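Local coordinates for FEZ-1 protein (Fluoribacter gormanii, PDB 5WCK) that probably hydrolyses beta-lactam antibiotics, as a monomeric subclass B3 metallo-beta-lactamase with two zinc ions in its active site, at residues T64-A77 and T87-I101. The protein carries 2 engineered substitutions. Residues are numbered along the deposited sequence; the frame is centred on the assembly and turned at random.
Sequences TKILLISHAHFDHA and TKAKYMVMDEDVSVI. With ZN (zinc ion), chain D; ZN (zinc ion), chain C.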
loop_
_atom_site.group_PDB
_atom_site.type_symbol
_atom_site.label_atom_id
_atom_site.label_comp_id
_atom_site.label_asym_id
_atom_site.label_seq_id
_atom_site.Cartn_x
_atom_site.Cartn_y
_atom_site.Cartn_z
ATOM N N THR A 64 16.450 -2.642 7.884
ATOM C CA THR A 64 15.379 -2.905 6.909
ATOM C C THR A 64 15.796 -4.091 6.031
ATOM O O THR A 64 16.704 -3.965 5.177
ATOM C CB THR A 64 15.106 -1.688 6.021
ATOM O OG1 THR A 64 14.897 -0.531 6.827
ATOM C CG2 THR A 64 13.907 -1.870 5.116
ATOM N N LYS A 65 15.150 -5.243 6.245
ATOM C CA LYS A 65 15.498 -6.484 5.559
ATOM C C LYS A 65 14.674 -6.712 4.283
ATOM O O LYS A 65 15.143 -7.414 3.354
ATOM C CB LYS A 65 15.253 -7.689 6.465
ATOM C CG LYS A 65 16.056 -7.698 7.754
ATOM C CD LYS A 65 17.542 -7.810 7.531
ATOM C CE LYS A 65 18.306 -7.941 8.832
ATOM N NZ LYS A 65 19.768 -7.943 8.596
ATOM N N ILE A 66 13.436 -6.203 4.260
ATOM C CA ILE A 66 12.454 -6.505 3.207
ATOM C C ILE A 66 11.731 -5.204 2.876
ATOM O O ILE A 66 11.336 -4.475 3.795
ATOM C CB ILE A 66 11.438 -7.593 3.638
ATOM C CG1 ILE A 66 12.134 -8.925 3.960
ATOM C CG2 ILE A 66 10.391 -7.790 2.564
ATOM C CD1 ILE A 66 11.194 -10.004 4.482
ATOM N N LEU A 67 11.583 -4.942 1.572
ATOM C CA LEU A 67 10.820 -3.817 1.046
ATOM C C LEU A 67 9.656 -4.358 0.222
ATOM O O LEU A 67 9.856 -5.193 -0.683
ATOM C CB LEU A 67 11.728 -2.956 0.157
ATOM C CG LEU A 67 11.049 -1.767 -0.533
ATOM C CD1 LEU A 67 10.453 -0.765 0.448
ATOM C CD2 LEU A 67 12.028 -1.066 -1.456
ATOM N N LEU A 68 8.438 -3.922 0.583
ATOM C CA LEU A 68 7.186 -4.239 -0.112
ATOM C C LEU A 68 6.532 -2.931 -0.546
ATOM O O LEU A 68 6.893 -1.864 -0.040
ATOM C CB LEU A 68 6.232 -4.988 0.826
ATOM C CG LEU A 68 6.810 -6.167 1.587
ATOM C CD1 LEU A 68 5.794 -6.697 2.583
ATOM C CD2 LEU A 68 7.277 -7.255 0.633
ATOM N N ILE A 69 5.575 -3.054 -1.467
ATOM C CA ILE A 69 4.775 -1.950 -1.926
ATOM C C ILE A 69 3.301 -2.351 -1.979
ATOM O O ILE A 69 2.939 -3.532 -2.142
ATOM C CB ILE A 69 5.251 -1.423 -3.286
ATOM C CG1 ILE A 69 5.238 -2.504 -4.367
ATOM C CG2 ILE A 69 6.606 -0.748 -3.139
ATOM C CD1 ILE A 69 5.540 -2.009 -5.774
ATOM N N SER A 70 2.437 -1.327 -1.932
ATOM C CA SER A 70 1.002 -1.513 -2.168
ATOM C C SER A 70 0.725 -1.788 -3.653
ATOM O O SER A 70 -0.060 -2.650 -3.994
ATOM C CB SER A 70 0.216 -0.307 -1.728
ATOM O OG SER A 70 0.230 -0.192 -0.308
ATOM N N HIS A 71 1.310 -0.968 -4.521
ATOM C CA HIS A 71 1.133 -1.156 -5.954
ATOM C C HIS A 71 2.186 -0.341 -6.714
ATOM O O HIS A 71 2.798 0.555 -6.161
ATOM C CB HIS A 71 -0.304 -0.822 -6.395
ATOM C CG HIS A 71 -0.722 0.604 -6.298
ATOM N ND1 HIS A 71 -1.497 1.098 -5.245
ATOM C CD2 HIS A 71 -0.533 1.641 -7.139
ATOM C CE1 HIS A 71 -1.768 2.371 -5.470
ATOM N NE2 HIS A 71 -1.200 2.731 -6.627
ATOM N N ALA A 72 2.352 -0.684 -7.997
ATOM C CA ALA A 72 3.429 -0.137 -8.838
ATOM C C ALA A 72 2.998 1.172 -9.509
ATOM O O ALA A 72 2.776 1.215 -10.709
ATOM C CB ALA A 72 3.863 -1.169 -9.860
ATOM N N HIS A 73 2.891 2.236 -8.713
ATOM C CA HIS A 73 2.822 3.609 -9.173
ATOM C C HIS A 73 3.917 4.416 -8.464
ATOM O O HIS A 73 4.330 4.093 -7.347
ATOM C CB HIS A 73 1.446 4.228 -8.929
ATOM C CG HIS A 73 0.403 3.836 -9.914
ATOM N ND1 HIS A 73 -0.971 3.895 -9.622
ATOM C CD2 HIS A 73 0.501 3.405 -11.194
ATOM C CE1 HIS A 73 -1.643 3.523 -10.700
ATOM N NE2 HIS A 73 -0.776 3.184 -11.657
ATOM N N PHE A 74 4.368 5.482 -9.126
ATOM C CA PHE A 74 5.489 6.278 -8.614
ATOM C C PHE A 74 5.268 6.766 -7.176
ATOM O O PHE A 74 6.245 6.879 -6.415
ATOM C CB PHE A 74 5.787 7.474 -9.533
ATOM C CG PHE A 74 4.772 8.579 -9.445
ATOM C CD1 PHE A 74 3.606 8.539 -10.190
ATOM C CD2 PHE A 74 4.950 9.637 -8.568
ATOM C CE1 PHE A 74 2.644 9.530 -10.072
ATOM C CE2 PHE A 74 3.991 10.630 -8.452
ATOM C CZ PHE A 74 2.835 10.575 -9.198
ATOM N N ASP A 75 4.020 7.080 -6.794
ATOM C CA ASP A 75 3.758 7.669 -5.484
ATOM C C ASP A 75 3.952 6.641 -4.361
ATOM O O ASP A 75 4.053 7.052 -3.216
ATOM C CB ASP A 75 2.388 8.353 -5.405
ATOM C CG ASP A 75 1.182 7.494 -5.731
ATOM O OD1 ASP A 75 1.307 6.649 -6.631
ATOM O OD2 ASP A 75 0.101 7.712 -5.128
ATOM N N HIS A 76 3.972 5.339 -4.681
ATOM C CA HIS A 76 4.219 4.300 -3.680
ATOM C C HIS A 76 5.579 3.626 -3.833
ATOM O O HIS A 76 6.063 3.047 -2.852
ATOM C CB HIS A 76 3.074 3.270 -3.690
ATOM C CG HIS A 76 1.758 3.950 -3.575
ATOM N ND1 HIS A 76 1.346 4.561 -2.414
ATOM C CD2 HIS A 76 0.827 4.257 -4.503
ATOM C CE1 HIS A 76 0.200 5.182 -2.627
ATOM N NE2 HIS A 76 -0.169 4.989 -3.878
ATOM N N ALA A 77 6.195 3.707 -5.020
ATOM C CA ALA A 77 7.342 2.853 -5.365
ATOM C C ALA A 77 8.554 3.632 -5.901
ATOM O O ALA A 77 9.571 3.000 -6.169
ATOM C CB ALA A 77 6.926 1.813 -6.368
ATOM N N THR A 87 20.162 0.335 2.080
ATOM C CA THR A 87 19.884 -0.683 3.136
ATOM C C THR A 87 20.163 -2.122 2.693
ATOM O O THR A 87 20.217 -3.007 3.550
ATOM C CB THR A 87 18.419 -0.653 3.599
ATOM O OG1 THR A 87 17.580 -1.132 2.535
ATOM C CG2 THR A 87 17.990 0.714 4.078
ATOM N N LYS A 88 20.225 -2.366 1.380
ATOM C CA LYS A 88 20.298 -3.714 0.804
ATOM C C LYS A 88 19.058 -4.562 1.164
ATOM O O LYS A 88 19.123 -5.785 1.162
ATOM C CB LYS A 88 21.570 -4.447 1.253
ATOM C CG LYS A 88 22.870 -3.664 1.127
ATOM C CD LYS A 88 23.109 -3.028 -0.219
ATOM C CE LYS A 88 24.455 -2.338 -0.274
ATOM N NZ LYS A 88 24.520 -1.340 -1.366
ATOM N N ALA A 89 17.923 -3.900 1.390
ATOM C CA ALA A 89 16.682 -4.657 1.662
ATOM C C ALA A 89 16.319 -5.486 0.434
ATOM O O ALA A 89 16.684 -5.090 -0.645
ATOM C CB ALA A 89 15.534 -3.713 1.952
ATOM N N LYS A 90 15.639 -6.612 0.637
ATOM C CA LYS A 90 15.155 -7.432 -0.492
ATOM C C LYS A 90 13.794 -6.898 -0.930
ATOM O O LYS A 90 12.912 -6.824 -0.105
ATOM C CB LYS A 90 15.029 -8.885 -0.064
ATOM C CG LYS A 90 16.378 -9.447 0.317
ATOM C CD LYS A 90 16.284 -10.875 0.606
ATOM C CE LYS A 90 15.836 -11.141 2.011
ATOM N NZ LYS A 90 16.652 -12.270 2.500
ATOM N N TYR A 91 13.674 -6.639 -2.224
ATOM C CA TYR A 91 12.449 -6.048 -2.801
ATOM C C TYR A 91 11.557 -7.176 -3.323
ATOM O O TYR A 91 11.968 -7.917 -4.168
ATOM C CB TYR A 91 12.881 -5.156 -3.962
ATOM C CG TYR A 91 11.893 -4.123 -4.434
ATOM C CD1 TYR A 91 10.766 -3.802 -3.713
ATOM C CD2 TYR A 91 12.111 -3.466 -5.621
ATOM C CE1 TYR A 91 9.885 -2.834 -4.156
ATOM C CE2 TYR A 91 11.247 -2.492 -6.071
ATOM C CZ TYR A 91 10.143 -2.151 -5.323
ATOM O OH TYR A 91 9.319 -1.181 -5.797
ATOM N N MET A 92 10.313 -7.220 -2.838
ATOM C CA MET A 92 9.407 -8.282 -3.217
ATOM C C MET A 92 8.131 -7.624 -3.756
ATOM O O MET A 92 7.562 -6.726 -3.115
ATOM C CB MET A 92 9.083 -9.194 -2.031
ATOM C CG MET A 92 10.314 -9.655 -1.277
ATOM S SD MET A 92 9.885 -10.901 -0.039
ATOM C CE MET A 92 11.523 -11.181 0.639
ATOM N N VAL A 93 7.683 -8.093 -4.916
ATOM C CA VAL A 93 6.607 -7.451 -5.699
ATOM C C VAL A 93 5.724 -8.541 -6.329
ATOM O O VAL A 93 6.192 -9.541 -6.864
ATOM C CB VAL A 93 7.157 -6.493 -6.771
ATOM C CG1 VAL A 93 6.042 -5.899 -7.607
ATOM C CG2 VAL A 93 8.014 -5.392 -6.192
ATOM N N MET A 94 4.400 -8.323 -6.267
ATOM C CA MET A 94 3.394 -9.155 -6.918
ATOM C C MET A 94 3.704 -9.260 -8.427
ATOM O O MET A 94 3.908 -8.255 -9.089
ATOM C CB MET A 94 2.012 -8.526 -6.726
ATOM C CG MET A 94 0.830 -9.388 -7.160
ATOM S SD MET A 94 0.591 -10.957 -6.271
ATOM C CE MET A 94 0.026 -10.317 -4.694
ATOM N N ASP A 95 3.690 -10.505 -8.919
ATOM C CA ASP A 95 3.988 -10.921 -10.285
ATOM C C ASP A 95 3.473 -9.903 -11.307
ATOM O O ASP A 95 4.248 -9.401 -12.141
ATOM C CB ASP A 95 3.444 -12.326 -10.514
ATOM C CG ASP A 95 3.846 -12.973 -11.834
ATOM O OD1 ASP A 95 4.841 -12.514 -12.446
ATOM O OD2 ASP A 95 3.189 -13.968 -12.208
ATOM N N GLU A 96 2.177 -9.600 -11.246
ATOM C CA GLU A 96 1.524 -8.797 -12.278
ATOM C C GLU A 96 2.040 -7.355 -12.329
ATOM O O GLU A 96 1.833 -6.672 -13.371
ATOM C CB GLU A 96 0.013 -8.799 -12.066
ATOM C CG GLU A 96 -0.673 -10.134 -12.373
ATOM C CD GLU A 96 -0.625 -11.248 -11.328
ATOM O OE1 GLU A 96 0.049 -11.089 -10.252
ATOM O OE2 GLU A 96 -1.243 -12.316 -11.579
ATOM N N ASP A 97 2.692 -6.864 -11.258
ATOM C CA ASP A 97 3.262 -5.518 -11.254
ATOM C C ASP A 97 4.791 -5.462 -11.488
ATOM O O ASP A 97 5.350 -4.393 -11.526
ATOM C CB ASP A 97 2.930 -4.780 -9.960
ATOM C CG ASP A 97 1.657 -3.955 -10.006
ATOM O OD1 ASP A 97 1.007 -3.894 -11.085
ATOM O OD2 ASP A 97 1.318 -3.401 -8.939
ATOM N N VAL A 98 5.450 -6.617 -11.639
ATOM C CA VAL A 98 6.919 -6.675 -11.763
ATOM C C VAL A 98 7.375 -5.916 -13.012
ATOM O O VAL A 98 8.350 -5.153 -12.939
ATOM C CB VAL A 98 7.417 -8.118 -11.746
ATOM C CG1 VAL A 98 8.892 -8.201 -12.164
ATOM C CG2 VAL A 98 7.200 -8.735 -10.364
ATOM N N SER A 99 6.656 -6.083 -14.137
ATOM C CA SER A 99 7.082 -5.406 -15.370
ATOM C C SER A 99 7.170 -3.890 -15.150
ATOM O O SER A 99 8.097 -3.212 -15.623
ATOM C CB SER A 99 6.172 -5.729 -16.521
ATOM O OG SER A 99 6.525 -4.953 -17.651
ATOM N N VAL A 100 6.174 -3.317 -14.467
ATOM C CA VAL A 100 6.194 -1.877 -14.242
ATOM C C VAL A 100 7.389 -1.469 -13.370
ATOM O O VAL A 100 8.031 -0.452 -13.634
ATOM C CB VAL A 100 4.861 -1.383 -13.655
ATOM C CG1 VAL A 100 4.950 0.040 -13.191
ATOM C CG2 VAL A 100 3.750 -1.554 -14.678
ATOM N N ILE A 101 7.685 -2.248 -12.333
ATOM C CA ILE A 101 8.816 -1.924 -11.473
ATOM C C ILE A 101 10.136 -2.005 -12.269
ATOM O O ILE A 101 10.965 -1.103 -12.177
ATOM C CB ILE A 101 8.800 -2.818 -10.222
ATOM C CG1 ILE A 101 7.556 -2.550 -9.361
ATOM C CG2 ILE A 101 10.084 -2.650 -9.418
ATOM C CD1 ILE A 101 7.370 -1.109 -8.970
HETATM ZN ZN ZN D . -1.918 4.277 -7.831
HETATM ZN ZN ZN C . -1.446 6.389 -4.888
HETATM O O HOH W 1 18.999 -5.259 4.581
HETATM O O HOH W 2 17.917 -8.063 3.439
HETATM O O HOH W 3 5.134 -5.728 -2.496
HETATM O O HOH W 4 -1.430 5.908 -6.843
HETATM O O HOH W 5 10.114 0.656 -7.574
#
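Three backbone hydrogen bonds join K65 and L67 to K90 and M92, the ladder expected of parallel strands. K90 N donates to K65 O (2.9 Å), L67 N to K90 O, and M92 N to L67 O, all nearly straight at the hydrogen. Beyond L67 the pairing opens: I69 N and M92 O are 4.5 Å apart, and a water bridges them, accepting from the first and donating to the second.

Apolar packing differs on the two faces of the sheet. On one, L67 lies over the Y91 ring, its CD2 4.1 Å from the ring centroid and 27° off the normal, a CH-pi contact; L67 CG is anti to the backbone N (chi1 177°), which swings the isobutyl group over the ring. I69 CG2 meets the same ring at its edge. On the other face, M92 stretches out until its CE reaches I66 CD1 (4.0 Å). Further along, I69 CD1 and I101 CD1 meet tip to tip, and I101 CD1 also touches A72 CB (3.6 Å) and A77 CB. V100 CG1 packs against A72 CB as well, so the helix beginning after the second strand closes over A72.

One polar link joins D97 to the metal-binding loop: A72 N donates to D97 OD2 (3.1 Å), approaching 55° out of the carboxylate plane; T150 OG1 bonds the same oxygen. A second, through water, runs from the short helix 74-77 to strand 90-94, between A77 O and Y91 OH.

Strand 64-68, helix 80-87 and strand 90-94 form a beta-alpha-beta crossover in the metallo-beta-lactamase fold. The first strand leads into the HXHXDH motif: H71 and H73 bind one zinc with H149, D75 and H76 the other with H215, and a water bridges the two metals.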